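Local coordinates for protein GlcNAc-alpha-1,4-Gal-releasing endo-beta-galactosidase (Clostridium perfringens, PDB 1UPS) that probably hydrolyses O-glycosidic bonds as an endo-beta-galactosidase of glycoside hydrolase family 16, releasing GlcNAc-alpha-1,4-Gal, and binds a calcium ion, at residues 67-71 with 72-76; 41-45 with 46-50; 59-62 with 63-66; 173-176 with 177-180. One frame throughout, in Å; residues are numbered along the deposited sequence.

Interaction 1 (67-71 with 72-76); sequences YRFEN and GSLVE. With CA (calcium ion), chain C.
Arg-68 and Val-75 form an antiparallel hydrogen-bonded pair in a tight two-residue hairpin, and a type I' turn from Glu-70 to Ser-73 closes it. Glu-70 and Ser-73 are the second such pair. Asn-71 and Gly-72 take the turn's positive phi angles. Leu-74 CD1 lies over one face of the Phe-69 ring, 4.2 Å from the ring centroid, in a CH-pi contact. The same methyl lies 3.9 Å from Tyr-67 CD2. On the other side of the sheet, Val-75 CG1 sits over the centre of the Arg-68 guanidinium. Glu-70 OE2 receives both Arg-68 NE (2.9 Å) and NH1, side-on and close to the guanidinium plane. These two bonds hold the group flat over the valine. Its NH2 makes a further salt bridge to Glu-268. Gly-72 O binds the calcium ion at 2.4 Å, along with Glu-37, Asn-39 and Asp-272. A water joins Asn-71 O to Ser-73 OG, which also bonds to Tyr-214. Strand 73-78 pairs with strand 267-279 through Leu-74 and Ile-271. The turn end of the hairpin carries the calcium ion, and the Leu-74 and Glu-76 side chains touch Ile-98 of strand 94-99, in the six-stranded sheet.

Interaction 2 (41-45 with 46-50); sequences PTLDR and EKWTD
The Arg-45 guanidinium presents its edge to the Asp-50 carboxylate, end-on. Arg-45 NH1 reaches Asp-50 OD2 at 3.0 Å and Arg-45 NH2 reaches Asp-50 OD1 at 2.8 Å. Both oxygens lie close to the guanidinium plane. The carboxylate is turned, with the two planes 63° apart, so the nitrogens approach its oxygens from above its plane. The two bonds limit rotation of both groups. Asp-50 has further partners in Lys-64 and Tyr-67, which would probably favour its ionised form.

Trp-48 meets Leu-43 mainly through its CB, 3.8 Å from Leu-43 CD2. Leu-43 CD1 nears the indole obliquely. The two side chains cross at about a right angle. Leu-43 CD2 also touches Asp-50 CB, so the leucine fills the inside of the bend. The indole N-H goes to Asp-36.

Asp-44 organises the turn. Its CG is anti to the backbone N (chi1 -173°), which brings OD1 to the backbone N of Glu-46 at 3.0 Å. Its carbonyl O accepts from two amides, Lys-47 N and Trp-48 N. The extended Lys-47 chain crosses the Asp-44 side chain obliquely, with CG, CD and CE near its carboxylate. The salt bridge from Lys-47 NZ to Asp-44 OD2 is long, at 3.8 Å, and NZ also bonds to Ser-35 O. A water links Arg-45 O to Trp-48 O, weakly at the second.

The Asp-44 bond to the amide two residues on is typical of an Asx turn. Here it begins a compact turn in the GH16 loop between strands 30-36 and 66-70.

Interaction 3 (59-62 with 63-66); sequences DPES and AKAN
Glu-61 and Lys-64 lie side by side and point the same way from a short 3-10 turn. Glu-61 OE1 is 4.0 Å from Lys-64 CD, but the charged ends do not meet: Glu-61 OE1 and Lys-64 NZ are 5.2 Å apart. The glutamate chain is bent at chi2 (-31°), which swings its carboxylate toward the Lys-64 chain. A chi1 of -165° sets the lysine chain beside the glutamate. Each polar end has a partner beyond the pair. Glu-61 OE1 bonds to Tyr-51 OH, and Lys-64 NZ forms a salt bridge with Asp-50.

The turn itself is held by its backbone. Ala-63 N donates to Pro-60 O at 3.0 Å, and Lys-64 N to Glu-61 O at 3.3 Å. Lys-64 CB rests 3.5 Å from Glu-61 O. Ala-63 CB lies against Pro-60 O and touches Trp-85. Asp-59 starts the turn: its OD2 accepts from Glu-61 N at 3.1 Å, an Asx turn.

The chemistry is that of a surface turn. Its shape rests on amide bonds. Lys-64 pairs ionically with Asp-50, while Glu-61 OE1 is held by the Tyr-51 hydroxyl; any attraction between the two side chains is probably weak.

Interaction 4 (173-176 with 177-180); sequences ETFF and SKKD
Lys-178 lies alongside Phe-175, and both side chains point the same way. Lys-178 NZ is 3.7 Å from both Phe-175 CD1 and CE1, on an oblique line to the ring. The lysine CE is just as near, at 3.7 Å from Phe-175 CD1. Further back, Lys-178 CD passes 4.1 Å from Phe-175 CB. CE and NZ thus meet the ring at CD1 and CE1, while CD and CG lie by CB. Lys-178 is fully extended beyond CG, which lets it run from beside Phe-175 CB to one side of the ring. Its CG stands beside the backbone N (chi1 -61°), and this starts the chain along the phenylalanine. Ser-177 comes in on another line, with OG near the plane of the ring and 4.1 Å from Phe-175 CB.

These side chains are brought together by a type I beta turn from Phe-175 to Lys-178. Lys-178 N donates to Phe-175 O at 3.2 Å. The turn is in the connection between strands 168-170 and 181-187, neighbours in the six-stranded antiparallel sheet of this GH16 fold.

Beyond the turn, Lys-178 NZ forms a salt bridge with Glu-202, which fixes where the lysine ends. Arg-183 of strand 181-187 touches both Phe-175 and Lys-178. Thr-174 CG2 faces Lys-178 O at 4.1 Å, and that carbonyl accepts from Thr-181. Phe-176 turns its ring away from the lysine and packs on Ser-138, Thr-140 and Gln-146.

Overall arrangement
Interactions 1, 2 and 3 form one neighbourhood, and interaction 4 stands apart, about 8 Å from interaction 1 at the nearest atoms. Asp-50 joins the first three: it accepts from Tyr-67 of interaction 1, and its OD2 and backbone O meet Lys-64 and Ala-65 of interaction 3. Interaction 3 runs directly into the hairpin of interaction 1. Interaction 3 is a surface contact, while the other three are partly buried. Interaction 1 is a strand pairing next to calcium. Interactions 2, 3 and 4 are loop turns. Interactions 1 and 2 contain salt bridges within themselves, whereas the lysines of interactions 3 and 4 pair with acids from outside their segments.

Interaction 1 (67-71 with 72-76)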
loop_
_atom_site.group_PDB
_atom_site.type_symbol
_atom_site.label_atom_id
_atom_site.label_comp_id
_atom_site.label_asym_id
_atom_site.label_seq_id
_atom_site.Cartn_x
_atom_site.Cartn_y
_atom_site.Cartn_z
ATOM N N TYR A 67 15.103 18.839 -11.747
ATOM C CA TYR A 67 15.730 17.593 -11.296
ATOM C C TYR A 67 17.168 17.527 -11.826
ATOM O O TYR A 67 17.550 18.290 -12.739
ATOM C CB TYR A 67 14.934 16.351 -11.762
ATOM C CG TYR A 67 14.804 16.246 -13.275
ATOM C CD1 TYR A 67 13.780 16.926 -13.952
ATOM C CD2 TYR A 67 15.714 15.503 -14.032
ATOM C CE1 TYR A 67 13.659 16.864 -15.338
ATOM C CE2 TYR A 67 15.610 15.437 -15.448
ATOM C CZ TYR A 67 14.568 16.118 -16.082
ATOM O OH TYR A 67 14.444 16.083 -17.456
ATOM N N ARG A 68 17.961 16.649 -11.213
ATOM C CA ARG A 68 19.302 16.297 -11.690
ATOM C C ARG A 68 19.497 14.814 -11.399
ATOM O O ARG A 68 18.630 14.170 -10.788
ATOM C CB ARG A 68 20.399 17.133 -11.008
ATOM C CG ARG A 68 20.525 16.990 -9.490
ATOM C CD ARG A 68 21.431 18.050 -8.796
ATOM N NE ARG A 68 21.729 17.680 -7.410
ATOM C CZ ARG A 68 21.063 18.092 -6.334
ATOM N NH1 ARG A 68 21.424 17.659 -5.131
ATOM N NH2 ARG A 68 20.037 18.927 -6.434
ATOM N N PHE A 69 20.615 14.276 -11.866
ATOM C CA PHE A 69 21.005 12.914 -11.511
ATOM C C PHE A 69 22.286 13.014 -10.714
ATOM O O PHE A 69 23.196 13.739 -11.118
ATOM C CB PHE A 69 21.202 12.074 -12.774
ATOM C CG PHE A 69 19.915 11.824 -13.513
ATOM C CD1 PHE A 69 19.165 10.673 -13.262
ATOM C CD2 PHE A 69 19.435 12.761 -14.435
ATOM C CE1 PHE A 69 17.937 10.449 -13.918
ATOM C CE2 PHE A 69 18.216 12.548 -15.098
ATOM C CZ PHE A 69 17.481 11.387 -14.840
ATOM N N GLU A 70 22.334 12.340 -9.568
ATOM C CA GLU A 70 23.484 12.437 -8.651
ATOM C C GLU A 70 23.728 11.067 -8.021
ATOM O O GLU A 70 22.805 10.470 -7.449
ATOM C CB GLU A 70 23.254 13.542 -7.590
ATOM C CG GLU A 70 24.362 13.707 -6.538
ATOM C CD GLU A 70 24.162 14.915 -5.608
ATOM O OE1 GLU A 70 24.897 15.034 -4.570
ATOM O OE2 GLU A 70 23.310 15.780 -5.921
ATOM N N ASN A 71 24.955 10.554 -8.170
ATOM C CA ASN A 71 25.362 9.313 -7.496
ATOM C C ASN A 71 24.422 8.139 -7.827
ATOM O O ASN A 71 23.991 7.395 -6.939
ATOM C CB ASN A 71 25.431 9.578 -5.980
ATOM C CG ASN A 71 26.170 8.492 -5.214
ATOM O OD1 ASN A 71 27.276 8.074 -5.582
ATOM N ND2 ASN A 71 25.553 8.034 -4.128
ATOM N N GLY A 72 24.107 7.987 -9.114
ATOM C CA GLY A 72 23.227 6.927 -9.590
ATOM C C GLY A 72 21.736 7.072 -9.273
ATOM O O GLY A 72 20.991 6.101 -9.439
ATOM N N SER A 73 21.297 8.263 -8.853
ATOM C CA SER A 73 19.886 8.482 -8.483
ATOM C C SER A 73 19.270 9.632 -9.245
ATOM O O SER A 73 19.961 10.603 -9.595
ATOM C CB SER A 73 19.770 8.785 -6.980
ATOM O OG SER A 73 20.068 7.628 -6.210
ATOM N N LEU A 74 17.971 9.536 -9.506
ATOM C CA LEU A 74 17.212 10.732 -9.873
ATOM C C LEU A 74 16.998 11.576 -8.609
ATOM O O LEU A 74 16.477 11.080 -7.590
ATOM C CB LEU A 74 15.855 10.335 -10.475
ATOM C CG LEU A 74 14.827 11.463 -10.678
ATOM C CD1 LEU A 74 15.277 12.375 -11.813
ATOM C CD2 LEU A 74 13.446 10.834 -10.971
ATOM N N VAL A 75 17.393 12.844 -8.686
ATOM C CA VAL A 75 17.167 13.807 -7.611
ATOM C C VAL A 75 16.201 14.894 -8.110
ATOM O O VAL A 75 16.610 15.874 -8.756
ATOM C CB VAL A 75 18.500 14.423 -7.088
ATOM C CG1 VAL A 75 18.250 15.486 -5.988
ATOM C CG2 VAL A 75 19.440 13.328 -6.595
ATOM N N GLU A 76 14.915 14.698 -7.817
ATOM C CA GLU A 76 13.903 15.736 -8.068
ATOM C C GLU A 76 14.044 16.795 -6.996
ATOM O O GLU A 76 14.207 16.454 -5.835
ATOM C CB GLU A 76 12.508 15.112 -7.950
ATOM C CG GLU A 76 12.253 14.074 -9.029
ATOM C CD GLU A 76 10.837 13.508 -8.962
ATOM O OE1 GLU A 76 10.247 13.247 -10.039
ATOM O OE2 GLU A 76 10.331 13.321 -7.837
HETATM CA CA CA C . 20.565 3.820 -9.911
HETATM O O HOH W 1 22.030 5.739 -6.135
HETATM O O HOH W 2 22.814 3.211 -9.049
HETATM O O HOH W 3 20.405 1.451 -10.074
#

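Interaction 2 (41-45 with 46-50)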
loop_
_atom_site.group_PDB
_atom_site.type_symbol
_atom_site.label_atom_id
_atom_site.label_comp_id
_atom_site.label_asym_id
_atom_site.label_seq_id
_atom_site.Cartn_x
_atom_site.Cartn_y
_atom_site.Cartn_z
ATOM N N PRO A 41 22.936 11.096 -17.408
ATOM C CA PRO A 41 22.514 12.399 -16.873
ATOM C C PRO A 41 21.225 12.967 -17.474
ATOM O O PRO A 41 20.843 14.095 -17.138
ATOM C CB PRO A 41 23.689 13.299 -17.256
ATOM C CG PRO A 41 24.133 12.748 -18.565
ATOM C CD PRO A 41 23.892 11.251 -18.525
ATOM N N THR A 42 20.560 12.219 -18.347
ATOM C CA THR A 42 19.285 12.695 -18.883
ATOM C C THR A 42 18.136 11.735 -18.604
ATOM O O THR A 42 18.320 10.506 -18.554
ATOM C CB THR A 42 19.361 12.962 -20.394
ATOM O OG1 THR A 42 19.628 11.738 -21.065
ATOM C CG2 THR A 42 20.566 13.811 -20.758
ATOM N N LEU A 43 16.949 12.314 -18.453
ATOM C CA LEU A 43 15.737 11.544 -18.242
ATOM C C LEU A 43 15.406 10.782 -19.524
ATOM O O LEU A 43 15.473 11.351 -20.614
ATOM C CB LEU A 43 14.591 12.489 -17.900
ATOM C CG LEU A 43 13.270 11.843 -17.490
ATOM C CD1 LEU A 43 13.392 11.191 -16.109
ATOM C CD2 LEU A 43 12.184 12.910 -17.458
ATOM N N ASP A 44 15.050 9.507 -19.390
ATOM C CA ASP A 44 14.713 8.673 -20.548
ATOM C C ASP A 44 13.315 9.045 -21.026
ATOM O O ASP A 44 12.313 8.687 -20.392
ATOM C CB ASP A 44 14.773 7.190 -20.165
ATOM C CG ASP A 44 14.605 6.258 -21.356
ATOM O OD1 ASP A 44 14.024 6.648 -22.389
ATOM O OD2 ASP A 44 15.043 5.097 -21.336
ATOM N N ARG A 45 13.244 9.756 -22.146
ATOM C CA ARG A 45 11.964 10.295 -22.602
ATOM C C ARG A 45 11.080 9.257 -23.304
ATOM O O ARG A 45 9.945 9.552 -23.707
ATOM C CB ARG A 45 12.195 11.550 -23.452
ATOM C CG ARG A 45 12.821 12.665 -22.622
ATOM C CD ARG A 45 12.779 14.035 -23.250
ATOM N NE ARG A 45 13.423 15.025 -22.383
ATOM C CZ ARG A 45 12.802 15.690 -21.403
ATOM N NH1 ARG A 45 11.507 15.489 -21.166
ATOM N NH2 ARG A 45 13.476 16.573 -20.669
ATOM N N GLU A 46 11.594 8.040 -23.440
ATOM C CA GLU A 46 10.761 6.930 -23.876
ATOM C C GLU A 46 9.967 6.363 -22.698
ATOM O O GLU A 46 9.013 5.605 -22.898
ATOM C CB GLU A 46 11.609 5.837 -24.560
ATOM C CG GLU A 46 12.124 6.215 -25.953
ATOM C CD GLU A 46 11.021 6.614 -26.927
ATOM O OE1 GLU A 46 11.175 7.656 -27.607
ATOM O OE2 GLU A 46 10.001 5.889 -27.030
ATOM N N LYS A 47 10.340 6.738 -21.473
ATOM C CA LYS A 47 9.678 6.212 -20.263
ATOM C C LYS A 47 8.907 7.279 -19.483
ATOM O O LYS A 47 7.865 6.982 -18.875
ATOM C CB LYS A 47 10.719 5.568 -19.335
ATOM C CG LYS A 47 11.436 4.383 -19.954
ATOM C CD LYS A 47 12.500 3.779 -19.047
ATOM C CE LYS A 47 13.093 2.515 -19.737
ATOM N NZ LYS A 47 14.360 2.053 -19.123
ATOM N N TRP A 48 9.434 8.507 -19.488
ATOM C CA TRP A 48 8.933 9.588 -18.624
ATOM C C TRP A 48 8.719 10.900 -19.365
ATOM O O TRP A 48 9.475 11.242 -20.297
ATOM C CB TRP A 48 9.929 9.878 -17.478
ATOM C CG TRP A 48 10.275 8.676 -16.669
ATOM C CD1 TRP A 48 11.410 7.916 -16.773
ATOM C CD2 TRP A 48 9.476 8.072 -15.646
ATOM N NE1 TRP A 48 11.372 6.884 -15.863
ATOM C CE2 TRP A 48 10.188 6.940 -15.175
ATOM C CE3 TRP A 48 8.220 8.366 -15.081
ATOM C CZ2 TRP A 48 9.705 6.116 -14.147
ATOM C CZ3 TRP A 48 7.729 7.541 -14.059
ATOM C CH2 TRP A 48 8.472 6.417 -13.613
ATOM N N THR A 49 7.721 11.650 -18.905
ATOM C CA THR A 49 7.662 13.075 -19.172
ATOM C C THR A 49 7.982 13.867 -17.894
ATOM O O THR A 49 7.711 13.395 -16.786
ATOM C CB THR A 49 6.310 13.469 -19.813
ATOM O OG1 THR A 49 6.361 14.853 -20.196
ATOM C CG2 THR A 49 5.117 13.369 -18.821
ATOM N N ASP A 50 8.589 15.042 -18.046
ATOM C CA ASP A 50 8.975 15.855 -16.884
ATOM C C ASP A 50 8.029 17.042 -16.656
ATOM O O ASP A 50 8.437 18.145 -16.289
ATOM C CB ASP A 50 10.459 16.263 -16.939
ATOM C CG ASP A 50 10.847 16.947 -18.235
ATOM O OD1 ASP A 50 12.046 17.326 -18.358
ATOM O OD2 ASP A 50 10.051 17.131 -19.182
HETATM O O HOH W 4 8.288 11.890 -23.339
#

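Interaction 3 (59-62 with 63-66)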
loop_
_atom_site.group_PDB
_atom_site.type_symbol
_atom_site.label_atom_id
_atom_site.label_comp_id
_atom_site.label_asym_id
_atom_site.label_seq_id
_atom_site.Cartn_x
_atom_site.Cartn_y
_atom_site.Cartn_z
ATOM N N ASP A 59 -1.150 27.329 -19.474
ATOM C CA ASP A 59 0.243 27.198 -19.907
ATOM C C ASP A 59 0.980 26.097 -19.137
ATOM O O ASP A 59 1.365 26.267 -17.964
ATOM C CB ASP A 59 1.028 28.516 -19.840
ATOM C CG ASP A 59 2.552 28.296 -19.921
ATOM O OD1 ASP A 59 3.283 28.835 -19.035
ATOM O OD2 ASP A 59 3.100 27.576 -20.806
ATOM N N PRO A 60 1.216 24.983 -19.820
ATOM C CA PRO A 60 1.847 23.812 -19.208
ATOM C C PRO A 60 3.332 23.978 -18.864
ATOM O O PRO A 60 3.845 23.150 -18.123
ATOM C CB PRO A 60 1.655 22.727 -20.271
ATOM C CG PRO A 60 1.608 23.485 -21.549
ATOM C CD PRO A 60 0.887 24.751 -21.242
ATOM N N GLU A 61 4.005 25.027 -19.346
ATOM C CA GLU A 61 5.407 25.208 -18.982
ATOM C C GLU A 61 5.606 25.438 -17.479
ATOM O O GLU A 61 6.668 25.100 -16.948
ATOM C CB GLU A 61 6.081 26.332 -19.784
ATOM C CG GLU A 61 6.539 25.966 -21.199
ATOM C CD GLU A 61 6.955 24.510 -21.393
ATOM O OE1 GLU A 61 7.995 24.078 -20.851
ATOM O OE2 GLU A 61 6.245 23.798 -22.138
ATOM N N SER A 62 4.593 25.992 -16.804
ATOM C CA SER A 62 4.628 26.167 -15.336
ATOM C C SER A 62 4.796 24.831 -14.600
ATOM O O SER A 62 5.330 24.789 -13.490
ATOM C CB SER A 62 3.381 26.933 -14.807
ATOM O OG SER A 62 2.111 26.289 -15.060
ATOM N N ALA A 63 4.350 23.750 -15.244
ATOM C CA ALA A 63 4.269 22.437 -14.621
ATOM C C ALA A 63 5.547 21.615 -14.818
ATOM O O ALA A 63 5.626 20.466 -14.395
ATOM C CB ALA A 63 3.037 21.684 -15.149
ATOM N N LYS A 64 6.555 22.206 -15.451
ATOM C CA LYS A 64 7.835 21.501 -15.671
ATOM C C LYS A 64 8.612 21.244 -14.369
ATOM O O LYS A 64 8.697 22.119 -13.503
ATOM C CB LYS A 64 8.725 22.259 -16.668
ATOM C CG LYS A 64 9.895 21.389 -17.198
ATOM C CD LYS A 64 10.459 21.870 -18.527
ATOM C CE LYS A 64 11.539 20.896 -19.048
ATOM N NZ LYS A 64 11.019 19.930 -20.090
ATOM N N ALA A 65 9.206 20.052 -14.273
ATOM C CA ALA A 65 9.968 19.632 -13.103
ATOM C C ALA A 65 11.381 20.177 -13.133
ATOM O O ALA A 65 11.942 20.402 -14.213
ATOM C CB ALA A 65 10.027 18.108 -13.033
ATOM N N ASN A 66 11.949 20.380 -11.946
ATOM C CA ASN A 66 13.388 20.526 -11.816
ATOM C C ASN A 66 13.959 19.263 -11.222
ATOM O O ASN A 66 13.360 18.670 -10.343
ATOM C CB ASN A 66 13.758 21.752 -10.990
ATOM C CG ASN A 66 13.392 23.034 -11.711
ATOM O OD1 ASN A 66 13.820 23.270 -12.860
ATOM N ND2 ASN A 66 12.575 23.858 -11.061
HETATM O O HOH W 5 6.407 22.921 -11.733
#

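Interaction 4 (173-176 with 177-180)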
loop_
_atom_site.group_PDB
_atom_site.type_symbol
_atom_site.label_atom_id
_atom_site.label_comp_id
_atom_site.label_asym_id
_atom_site.label_seq_id
_atom_site.Cartn_x
_atom_site.Cartn_y
_atom_site.Cartn_z
ATOM N N GLU A 173 3.866 8.518 0.385
ATOM C CA GLU A 173 3.427 9.901 0.447
ATOM C C GLU A 173 4.040 10.587 1.669
ATOM O O GLU A 173 3.526 11.604 2.154
ATOM C CB GLU A 173 1.872 9.943 0.481
ATOM C CG GLU A 173 1.323 11.303 0.113
ATOM C CD GLU A 173 -0.202 11.399 0.230
ATOM O OE1 GLU A 173 -0.784 12.033 -0.660
ATOM O OE2 GLU A 173 -0.801 10.918 1.227
ATOM N N THR A 174 5.164 10.035 2.138
ATOM C CA THR A 174 5.774 10.410 3.419
ATOM C C THR A 174 6.084 11.909 3.552
ATOM O O THR A 174 6.721 12.504 2.679
ATOM C CB THR A 174 7.030 9.569 3.627
ATOM O OG1 THR A 174 6.651 8.171 3.542
ATOM C CG2 THR A 174 7.579 9.761 5.057
ATOM N N PHE A 175 5.650 12.503 4.659
ATOM C CA PHE A 175 5.890 13.941 4.934
ATOM C C PHE A 175 7.310 14.187 5.392
ATOM O O PHE A 175 7.844 13.389 6.163
ATOM C CB PHE A 175 4.996 14.436 6.063
ATOM C CG PHE A 175 3.537 14.609 5.688
ATOM C CD1 PHE A 175 2.730 15.431 6.460
ATOM C CD2 PHE A 175 2.983 13.944 4.584
ATOM C CE1 PHE A 175 1.371 15.611 6.129
ATOM C CE2 PHE A 175 1.633 14.106 4.252
ATOM C CZ PHE A 175 0.827 14.942 5.050
ATOM N N PHE A 176 7.894 15.318 4.986
ATOM C CA PHE A 176 9.235 15.719 5.452
ATOM C C PHE A 176 9.303 15.826 6.990
ATOM O O PHE A 176 10.360 15.584 7.580
ATOM C CB PHE A 176 9.646 17.112 4.938
ATOM C CG PHE A 176 9.671 17.273 3.429
ATOM C CD1 PHE A 176 9.677 16.184 2.566
ATOM C CD2 PHE A 176 9.694 18.568 2.887
ATOM C CE1 PHE A 176 9.692 16.373 1.170
ATOM C CE2 PHE A 176 9.708 18.769 1.498
ATOM C CZ PHE A 176 9.701 17.675 0.641
ATOM N N SER A 177 8.186 16.206 7.618
ATOM C CA SER A 177 8.157 16.465 9.069
ATOM C C SER A 177 7.977 15.212 9.956
ATOM O O SER A 177 8.014 15.299 11.206
ATOM C CB SER A 177 7.068 17.497 9.390
ATOM O OG SER A 177 5.768 16.942 9.260
ATOM N N LYS A 178 7.803 14.061 9.321
ATOM C CA LYS A 178 7.471 12.833 10.045
ATOM C C LYS A 178 8.514 11.761 9.694
ATOM O O LYS A 178 8.241 10.803 8.966
ATOM C CB LYS A 178 6.035 12.400 9.727
ATOM C CG LYS A 178 4.985 13.459 10.136
ATOM C CD LYS A 178 3.560 13.063 9.673
ATOM C CE LYS A 178 2.543 14.171 9.955
ATOM N NZ LYS A 178 1.147 13.863 9.431
ATOM N N LYS A 179 9.727 11.966 10.202
ATOM C CA LYS A 179 10.925 11.319 9.637
ATOM C C LYS A 179 11.020 9.817 9.887
ATOM O O LYS A 179 11.808 9.136 9.226
ATOM C CB LYS A 179 12.203 12.000 10.156
ATOM N N ASP A 180 10.199 9.299 10.784
ATOM C CA ASP A 180 10.234 7.850 11.059
ATOM C C ASP A 180 9.068 7.076 10.435
ATOM O O ASP A 180 8.895 5.887 10.738
ATOM C CB ASP A 180 10.321 7.564 12.561
ATOM C CG ASP A 180 9.193 8.202 13.375
ATOM O OD1 ASP A 180 8.306 8.909 12.823
ATOM O OD2 ASP A 180 9.130 8.043 14.615
#